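Local coordinates for N-acetylmuramoyl-L-alanine amidase (Mycolicibacterium smegmatis, PDB 7AGM), which probably cleaves the amide bond between N-acetylmuramic acid and L-alanine in peptidoglycan, as a zinc-dependent N-acetylmuramoyl-L-alanine amidase, at residues Ser149-Ala154 with Gln202-Ala207; Arg116-Leu121 with Val141-Leu146. All blocks are in the same frame, centred on the assembly; numbering follows the deposited sequence. Where two conformers were deposited one is given.

Contact 1: residues Ser149-Ala154 with Gln202-Ala207; sequences SGIPPA and QKYADA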
ATOM      1  N   SER A 149      -7.811 -14.552   4.103  0.59 19.24           N
ATOM      2  CA  SER A 149      -8.712 -13.820   4.984  0.59 20.15           C
ATOM      3  C   SER A 149     -10.115 -13.673   4.408  0.59 20.50           C
ATOM      4  O   SER A 149     -10.970 -13.060   5.057  0.59 21.44           O
ATOM      5  CB  SER A 149      -8.123 -12.440   5.303  0.59 20.62           C
ATOM      6  OG  SER A 149      -6.836 -12.542   5.903  0.59 21.11           O
ATOM      7  N   GLY A 150     -10.376 -14.214   3.218  1.00 20.44           N
ATOM      8  CA  GLY A 150     -11.698 -14.178   2.632  1.00 22.91           C
ATOM      9  C   GLY A 150     -11.978 -12.966   1.774  1.00 25.30           C
ATOM     10  O   GLY A 150     -13.070 -12.874   1.200  1.00 32.91           O
ATOM     11  N   ILE A 151     -11.035 -12.035   1.670  1.00 21.87           N
ATOM     12  CA  ILE A 151     -11.175 -10.894   0.773  1.00 20.93           C
ATOM     13  C   ILE A 151     -10.911 -11.413  -0.635  1.00 19.49           C
ATOM     14  O   ILE A 151      -9.832 -11.964  -0.886  1.00 19.51           O
ATOM     15  CB  ILE A 151     -10.189  -9.777   1.139  1.00 22.74           C
ATOM     16  CG1 ILE A 151     -10.346  -9.382   2.607  1.00 28.26           C
ATOM     17  CG2 ILE A 151     -10.377  -8.575   0.218  1.00 21.74           C
ATOM     18  CD1 ILE A 151      -9.156  -8.627   3.141  1.00 28.66           C
ATOM     19  N   PRO A 152     -11.838 -11.270  -1.575  1.00 18.65           N
ATOM     20  CA  PRO A 152     -11.629 -11.868  -2.897  1.00 18.21           C
ATOM     21  C   PRO A 152     -10.552 -11.119  -3.660  1.00 17.58           C
ATOM     22  O   PRO A 152     -10.446  -9.892  -3.556  1.00 16.33           O
ATOM     23  CB  PRO A 152     -12.997 -11.708  -3.577  1.00 19.04           C
ATOM     24  CG  PRO A 152     -13.609 -10.533  -2.914  1.00 19.20           C
ATOM     25  CD  PRO A 152     -13.135 -10.566  -1.481  1.00 18.84           C
ATOM     26  N   PRO A 153      -9.712 -11.821  -4.415  1.00 18.48           N
ATOM     27  CA  PRO A 153      -8.830 -11.124  -5.356  1.00 17.42           C
ATOM     28  C   PRO A 153      -9.665 -10.391  -6.390  1.00 17.20           C
ATOM     29  O   PRO A 153     -10.734 -10.863  -6.794  1.00 18.30           O
ATOM     30  CB  PRO A 153      -8.010 -12.256  -5.987  1.00 21.05           C
ATOM     31  CG  PRO A 153      -8.780 -13.501  -5.717  1.00 41.75           C
ATOM     32  CD  PRO A 153      -9.524 -13.281  -4.436  1.00 23.89           C
ATOM     33  N   ALA A 154      -9.171  -9.226  -6.805  1.00 17.08           N
ATOM     34  CA  ALA A 154      -9.916  -8.345  -7.695  1.00 18.91           C
ATOM     35  C   ALA A 154     -10.366  -9.084  -8.940  1.00 22.20           C
ATOM     36  O   ALA A 154      -9.602  -9.836  -9.547  1.00 22.44           O
ATOM     37  CB  ALA A 154      -9.062  -7.145  -8.107  1.00 19.02           C
ATOM     38  N   GLN A 202     -10.466  -2.564  10.058  1.00 15.92           N
ATOM     39  CA  GLN A 202      -9.710  -3.508  10.876  1.00 15.16           C
ATOM     40  C   GLN A 202      -9.527  -4.839  10.155  1.00 15.42           C
ATOM     41  O   GLN A 202      -8.472  -5.474  10.272  1.00 15.65           O
ATOM     42  CB  GLN A 202     -10.410  -3.721  12.220  1.00 15.36           C
ATOM     43  CG  GLN A 202      -9.570  -4.498  13.225  1.00 16.27           C
ATOM     44  CD  GLN A 202      -8.330  -3.737  13.652  1.00 17.75           C
ATOM     45  OE1 GLN A 202      -8.399  -2.549  13.977  1.00 19.08           O
ATOM     46  NE2 GLN A 202      -7.182  -4.415  13.646  1.00 18.77           N
ATOM     47  N   LYS A 203     -10.546  -5.269   9.403  1.00 16.60           N
ATOM     48  CA  LYS A 203     -10.463  -6.504   8.628  1.00 17.59           C
ATOM     49  C   LYS A 203      -9.343  -6.420   7.598  1.00 16.48           C
ATOM     50  O   LYS A 203      -8.508  -7.330   7.489  1.00 17.57           O
ATOM     51  CB  LYS A 203     -11.819  -6.746   7.956  1.00 21.71           C
ATOM     52  CG  LYS A 203     -11.938  -7.974   7.058  1.00 26.32           C
ATOM     53  CD  LYS A 203     -13.223  -7.877   6.224  1.00 28.92           C
ATOM     54  CE  LYS A 203     -13.419  -9.062   5.295  1.00 30.69           C
ATOM     55  NZ  LYS A 203     -13.532 -10.331   6.061  1.00 38.23           N
ATOM     56  N   TYR A 204      -9.299  -5.322   6.840  1.00 15.34           N
ATOM     57  CA  TYR A 204      -8.194  -5.128   5.904  1.00 14.26           C
ATOM     58  C   TYR A 204      -6.856  -5.077   6.630  1.00 14.39           C
ATOM     59  O   TYR A 204      -5.870  -5.675   6.184  1.00 14.52           O
ATOM     60  CB  TYR A 204      -8.395  -3.838   5.107  1.00 14.58           C
ATOM     61  CG  TYR A 204      -9.476  -3.896   4.048  1.00 15.21           C
ATOM     62  CD1 TYR A 204      -9.379  -4.775   2.967  1.00 15.24           C
ATOM     63  CD2 TYR A 204     -10.579  -3.053   4.113  1.00 16.27           C
ATOM     64  CE1 TYR A 204     -10.364  -4.818   1.986  1.00 15.64           C
ATOM     65  CE2 TYR A 204     -11.558  -3.083   3.151  1.00 16.50           C
ATOM     66  CZ  TYR A 204     -11.459  -3.968   2.090  1.00 15.97           C
ATOM     67  OH  TYR A 204     -12.453  -3.971   1.130  1.00 16.72           O
ATOM     68  N   ALA A 205      -6.797  -4.347   7.746  1.00 14.33           N
ATOM     69  CA  ALA A 205      -5.538  -4.214   8.474  1.00 13.71           C
ATOM     70  C   ALA A 205      -5.034  -5.559   8.977  1.00 14.74           C
ATOM     71  O   ALA A 205      -3.841  -5.864   8.849  1.00 14.39           O
ATOM     72  CB  ALA A 205      -5.694  -3.231   9.639  1.00 13.88           C
ATOM     73  N   ASP A 206      -5.929  -6.386   9.532  1.00 15.61           N
ATOM     74  CA  ASP A 206      -5.520  -7.685  10.060  1.00 16.10           C
ATOM     75  C   ASP A 206      -4.909  -8.547   8.964  1.00 15.33           C
ATOM     76  O   ASP A 206      -3.915  -9.242   9.192  1.00 15.63           O
ATOM     77  CB  ASP A 206      -6.720  -8.413  10.669  1.00 18.47           C
ATOM     78  CG  ASP A 206      -7.198  -7.797  11.968  1.00 20.87           C
ATOM     79  OD1 ASP A 206      -6.457  -7.012  12.589  1.00 20.65           O
ATOM     80  OD2 ASP A 206      -8.329  -8.126  12.375  1.00 22.84           O
ATOM     81  N   ALA A 207      -5.503  -8.520   7.768  1.00 14.91           N
ATOM     82  CA  ALA A 207      -4.978  -9.309   6.657  1.00 15.05           C
ATOM     83  C   ALA A 207      -3.631  -8.773   6.188  1.00 15.39           C
ATOM     84  O   ALA A 207      -2.707  -9.547   5.903  1.00 15.83           O
ATOM     85  CB  ALA A 207      -5.989  -9.293   5.509  1.00 16.05           C
TER
HETATM   86  O   HOH W   1     -11.412 -11.201   6.858  1.00 32.06           O
HETATM   87  O   HOH W   2     -14.297 -11.906   3.463  1.00 31.99           O

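Contact 2: residues Arg116-Leu121 with Val141-Leu146; sequences RGFHVL and VMRDQL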
ATOM      1  N   ARG A 116     -14.995  -6.065  -7.622  1.00 19.35           N
ATOM      2  CA  ARG A 116     -14.554  -5.866  -6.250  1.00 17.28           C
ATOM      3  C   ARG A 116     -13.325  -6.715  -5.985  1.00 16.74           C
ATOM      4  O   ARG A 116     -12.939  -7.568  -6.794  1.00 16.77           O
ATOM      5  CB  ARG A 116     -15.650  -6.218  -5.237  1.00 17.49           C
ATOM      6  CG  ARG A 116     -15.847  -7.716  -5.016  1.00 18.54           C
ATOM      7  CD  ARG A 116     -16.627  -8.012  -3.736  1.00 19.53           C
ATOM      8  NE  ARG A 116     -15.910  -7.553  -2.553  1.00 19.59           N
ATOM      9  CZ  ARG A 116     -15.862  -8.202  -1.389  1.00 20.38           C
ATOM     10  NH1 ARG A 116     -16.487  -9.362  -1.229  1.00 21.00           N
ATOM     11  NH2 ARG A 116     -15.178  -7.686  -0.380  1.00 20.51           N
ATOM     12  N   GLY A 117     -12.700  -6.466  -4.844  1.00 15.72           N
ATOM     13  CA  GLY A 117     -11.588  -7.276  -4.390  1.00 14.93           C
ATOM     14  C   GLY A 117     -10.267  -6.526  -4.439  1.00 14.06           C
ATOM     15  O   GLY A 117     -10.178  -5.376  -4.872  1.00 15.38           O
ATOM     16  N   PHE A 118      -9.229  -7.211  -3.965  1.00 13.32           N
ATOM     17  CA  PHE A 118      -7.907  -6.618  -3.777  1.00 12.80           C
ATOM     18  C   PHE A 118      -6.971  -6.934  -4.943  1.00 13.32           C
ATOM     19  O   PHE A 118      -7.127  -7.931  -5.656  1.00 14.28           O
ATOM     20  CB  PHE A 118      -7.262  -7.119  -2.472  1.00 13.12           C
ATOM     21  CG  PHE A 118      -6.757  -8.541  -2.552  1.00 13.71           C
ATOM     22  CD1 PHE A 118      -5.490  -8.822  -3.066  1.00 14.36           C
ATOM     23  CD2 PHE A 118      -7.552  -9.600  -2.136  1.00 14.04           C
ATOM     24  CE1 PHE A 118      -5.036 -10.131  -3.164  1.00 14.77           C
ATOM     25  CE2 PHE A 118      -7.098 -10.914  -2.230  1.00 14.72           C
ATOM     26  CZ  PHE A 118      -5.831 -11.175  -2.746  1.00 14.26           C
ATOM     27  N   HIS A 119      -5.958  -6.088  -5.110  1.00 13.34           N
ATOM     28  CA  HIS A 119      -4.809  -6.478  -5.916  1.00 14.81           C
ATOM     29  C   HIS A 119      -3.532  -5.908  -5.314  1.00 14.78           C
ATOM     30  O   HIS A 119      -3.537  -4.840  -4.691  1.00 16.19           O
ATOM     31  CB  HIS A 119      -4.989  -6.243  -7.443  1.00 29.99           C
ATOM     32  CG  HIS A 119      -5.177  -4.813  -7.853  1.00 29.99           C
ATOM     33  ND1 HIS A 119      -6.283  -4.067  -7.500  1.00 29.99           N
ATOM     34  CD2 HIS A 119      -4.429  -4.014  -8.653  1.00 29.99           C
ATOM     35  CE1 HIS A 119      -6.188  -2.861  -8.031  1.00 29.99           C
ATOM     36  NE2 HIS A 119      -5.072  -2.802  -8.738  1.00 29.99           N
ATOM     37  N   VAL A 120      -2.449  -6.673  -5.464  1.00 13.20           N
ATOM     38  CA  VAL A 120      -1.143  -6.345  -4.901  1.00 13.16           C
ATOM     39  C   VAL A 120      -0.218  -6.004  -6.056  1.00 13.13           C
ATOM     40  O   VAL A 120       0.036  -6.848  -6.927  1.00 14.00           O
ATOM     41  CB  VAL A 120      -0.566  -7.488  -4.051  1.00 13.85           C
ATOM     42  CG1 VAL A 120       0.807  -7.091  -3.479  1.00 14.39           C
ATOM     43  CG2 VAL A 120      -1.532  -7.864  -2.925  1.00 14.32           C
ATOM     44  N   LEU A 121       0.276  -4.769  -6.064  1.00 13.37           N
ATOM     45  CA  LEU A 121       1.147  -4.267  -7.117  1.00 13.34           C
ATOM     46  C   LEU A 121       2.605  -4.403  -6.706  1.00 13.04           C
ATOM     47  O   LEU A 121       2.964  -4.201  -5.542  1.00 13.25           O
ATOM     48  CB  LEU A 121       0.866  -2.792  -7.410  1.00 14.13           C
ATOM     49  CG  LEU A 121      -0.459  -2.382  -8.066  1.00 15.25           C
ATOM     50  CD1 LEU A 121      -1.693  -2.687  -7.204  1.00 16.49           C
ATOM     51  CD2 LEU A 121      -0.400  -0.903  -8.421  1.00 16.63           C
ATOM     52  N   VAL A 141       3.260 -13.509  -0.809  1.00 14.43           N
ATOM     53  CA  VAL A 141       2.837 -13.736   0.572  1.00 14.96           C
ATOM     54  C   VAL A 141       1.664 -12.825   0.922  1.00 13.67           C
ATOM     55  O   VAL A 141       0.681 -13.251   1.549  1.00 14.24           O
ATOM     56  CB  VAL A 141       4.021 -13.520   1.534  1.00 17.05           C
ATOM     57  CG1 VAL A 141       3.554 -13.620   2.979  1.00 18.68           C
ATOM     58  CG2 VAL A 141       5.162 -14.512   1.256  1.00 17.61           C
ATOM     59  N   MET A 142       1.747 -11.558   0.517  1.00 13.15           N
ATOM     60  CA  MET A 142       0.674 -10.610   0.807  1.00 12.78           C
ATOM     61  C   MET A 142      -0.622 -11.021   0.116  1.00 12.96           C
ATOM     62  O   MET A 142      -1.695 -11.044   0.735  1.00 13.15           O
ATOM     63  CB  MET A 142       1.096  -9.212   0.364  1.00 13.20           C
ATOM     64  CG  MET A 142       0.042  -8.140   0.636  1.00 13.85           C
ATOM     65  SD  MET A 142      -0.259  -7.837   2.391  1.00 14.28           S
ATOM     66  CE  MET A 142       1.201  -6.891   2.821  1.00 15.05           C
ATOM     67  N   ARG A 143      -0.538 -11.365  -1.174  1.00 13.11           N
ATOM     68  CA  ARG A 143      -1.706 -11.858  -1.906  1.00 13.72           C
ATOM     69  C   ARG A 143      -2.324 -13.074  -1.219  1.00 13.70           C
ATOM     70  O   ARG A 143      -3.554 -13.157  -1.054  1.00 14.00           O
ATOM     71  CB  ARG A 143      -1.275 -12.220  -3.324  1.00 13.53           C
ATOM     72  CG  ARG A 143      -2.402 -12.685  -4.231  1.00 15.42           C
ATOM     73  CD  ARG A 143      -2.094 -14.035  -4.855  1.00 19.51           C
ATOM     74  NE  ARG A 143      -2.445 -15.125  -3.955  1.00 21.82           N
ATOM     75  CZ  ARG A 143      -3.655 -15.685  -3.891  1.00 22.75           C
ATOM     76  NH1 ARG A 143      -4.638 -15.260  -4.682  1.00 23.92           N
ATOM     77  NH2 ARG A 143      -3.883 -16.673  -3.037  1.00 21.81           N
ATOM     78  N   ASP A 144      -1.481 -14.017  -0.781  1.00 13.76           N
ATOM     79  CA  ASP A 144      -1.987 -15.228  -0.146  1.00 14.50           C
ATOM     80  C   ASP A 144      -2.706 -14.911   1.162  1.00 14.89           C
ATOM     81  O   ASP A 144      -3.745 -15.508   1.470  1.00 16.15           O
ATOM     82  CB  ASP A 144      -0.846 -16.221   0.090  1.00 15.63           C
ATOM     83  CG  ASP A 144      -0.411 -16.936  -1.175  1.00 18.63           C
ATOM     84  OD1 ASP A 144      -1.068 -16.780  -2.225  1.00 19.07           O
ATOM     85  OD2 ASP A 144       0.604 -17.658  -1.112  1.00 21.56           O
ATOM     86  N   GLN A 145      -2.180 -13.963   1.942  1.00 14.70           N
ATOM     87  CA  GLN A 145      -2.795 -13.673   3.234  1.00 15.06           C
ATOM     88  C   GLN A 145      -4.077 -12.864   3.090  1.00 14.88           C
ATOM     89  O   GLN A 145      -5.014 -13.060   3.869  1.00 16.35           O
ATOM     90  CB  GLN A 145      -1.799 -12.995   4.183  1.00 15.78           C
ATOM     91  CG  GLN A 145      -0.729 -13.935   4.698  1.00 17.58           C
ATOM     92  CD  GLN A 145      -1.324 -15.213   5.266  1.00 19.33           C
ATOM     93  OE1 GLN A 145      -2.177 -15.167   6.160  1.00 19.66           O
ATOM     94  NE2 GLN A 145      -0.887 -16.363   4.747  1.00 21.37           N
ATOM     95  N   LEU A 146      -4.143 -11.955   2.110  1.00 15.08           N
ATOM     96  CA  LEU A 146      -5.403 -11.278   1.828  1.00 15.10           C
ATOM     97  C   LEU A 146      -6.457 -12.279   1.380  1.00 15.81           C
ATOM     98  O   LEU A 146      -7.599 -12.254   1.853  1.00 17.26           O
ATOM     99  CB  LEU A 146      -5.182 -10.196   0.770  1.00 15.78           C
ATOM    100  CG  LEU A 146      -4.361  -8.987   1.239  1.00 17.40           C
ATOM    101  CD1 LEU A 146      -3.827  -8.165   0.085  1.00 17.37           C
ATOM    102  CD2 LEU A 146      -5.199  -8.094   2.123  1.00 19.36           C
TER

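Contact 1: residues Ser149-Ala154 with Gln202-Ala207
Ile151 and Ala207 meet where the chain leaves helix 134-148 through a Schellman motif and meets helix 198-219, an example of how the residues after such a motif fasten one helix to another. Gly150, the first non-helical residue, takes a positive phi of 90°; a beta-carbon there would press on the preceding carbonyl oxygen, and the turn brings Ile151 round to face the second helix.

The apolar part of the contact rests mainly on Ile151. Its CG1 branch lies beside the backbone N (chi1 -55°) and its chain is extended beyond that, which brings CD1 up against two neighbours. CD1 is 3.9 Å from Tyr204 CD1, reaching the ring obliquely, and 4.0 Å from Ala207 CB. The CG2 branch touches the same ring further along, near Tyr204 CE1, so both branches lean on one aromatic side chain. That ring is also met nearly at a right angle by the ring of Phe55. Lys203 runs past Ile151 in the opposite direction, with CE 4.1 Å from Ile151 CG1.

Polar groups meet at the border of this buried patch. Ser149 is modelled in two conformers; in one of them OG lies 3.4 Å from Ala207 CB, a touch that is therefore doubtful, and hydrogen-bonds back into its own helix, to Gln145 O. No hydrogen bond joins the two segments directly; Lys203 reaches the helix end through water instead. Its chain is extended as far as CE and bends at the last torsion (chi4 61°), which puts NZ near the terminal carbonyls. One water lies between NZ and Ser149 O, though its short distance to NZ makes that link doubtful. A second water accepts from Lys203 NZ at 3.1 Å and donates weakly to Gly150 O.

Contact 2: residues Arg116-Leu121 with Val141-Leu146
Leu146 packs over one face of the Phe118 ring inside a beta-alpha-beta crossover, in which strand 119-123 leads through helix 134-148 to the parallel neighbouring strand 162-165. The segments of strand and helix run almost antiparallel (167°), as such a return helix should, with axes 8.6 Å apart.

The first shell centres on a CH-pi contact: Leu146 CB stands 3.6 Å from the centroid of the Phe118 ring, nearly on the ring normal. Leu146 CD1 reaches over the same face toward the inner end of the ring, 3.6 Å from Phe118 CD1. Arg143 comes at the rim instead, its CG lying in the ring plane 3.8 Å from Phe118 CE1. Two residues along, Val120 CG2 rests against both Leu146 CD1 at 3.8 Å and Met142 CG at 3.9 Å.

What positions these groups lies further out. Phe118 CG is placed between its own backbone N and carbonyl carbon (chi1 74°), which directs the ring at the helix. At the helix's flank Ala207 of helix 198-219 touches Leu146, while Val181 of the central sheet supports both Leu146 and Met142. Arg143 bends away after CG, and NH1 bonds to Gly160 O just before strand 162-165. Its other nitrogens grip Asp144 side-on in a salt bridge: NE, at 2.8 Å, and NH2 both donate to OD1 on its anti side, somewhat out of the carboxylate plane.

Along the chain both segments of contact 2 precede those of contact 1, and the two centres lie only 8 Å apart. Helix 134-148 connects them: it packs on strand 119-123 of the six-stranded mixed sheet in contact 2, and the loop leaving it meets helix 198-219 in contact 1. That loop then returns to Phe118, just before the strand, where Phe118 N lies 3.0 Å from Pro152 O and Phe118 O 2.7 Å from Ala154 N, both probable hydrogen bonds. Sheet, crossover helix and the neighbouring helix 198-219 thus share one core. The Phe118 side chain is about 10 Å from that of His107, a zinc ligand, so the contacts lie away from the metal site itself.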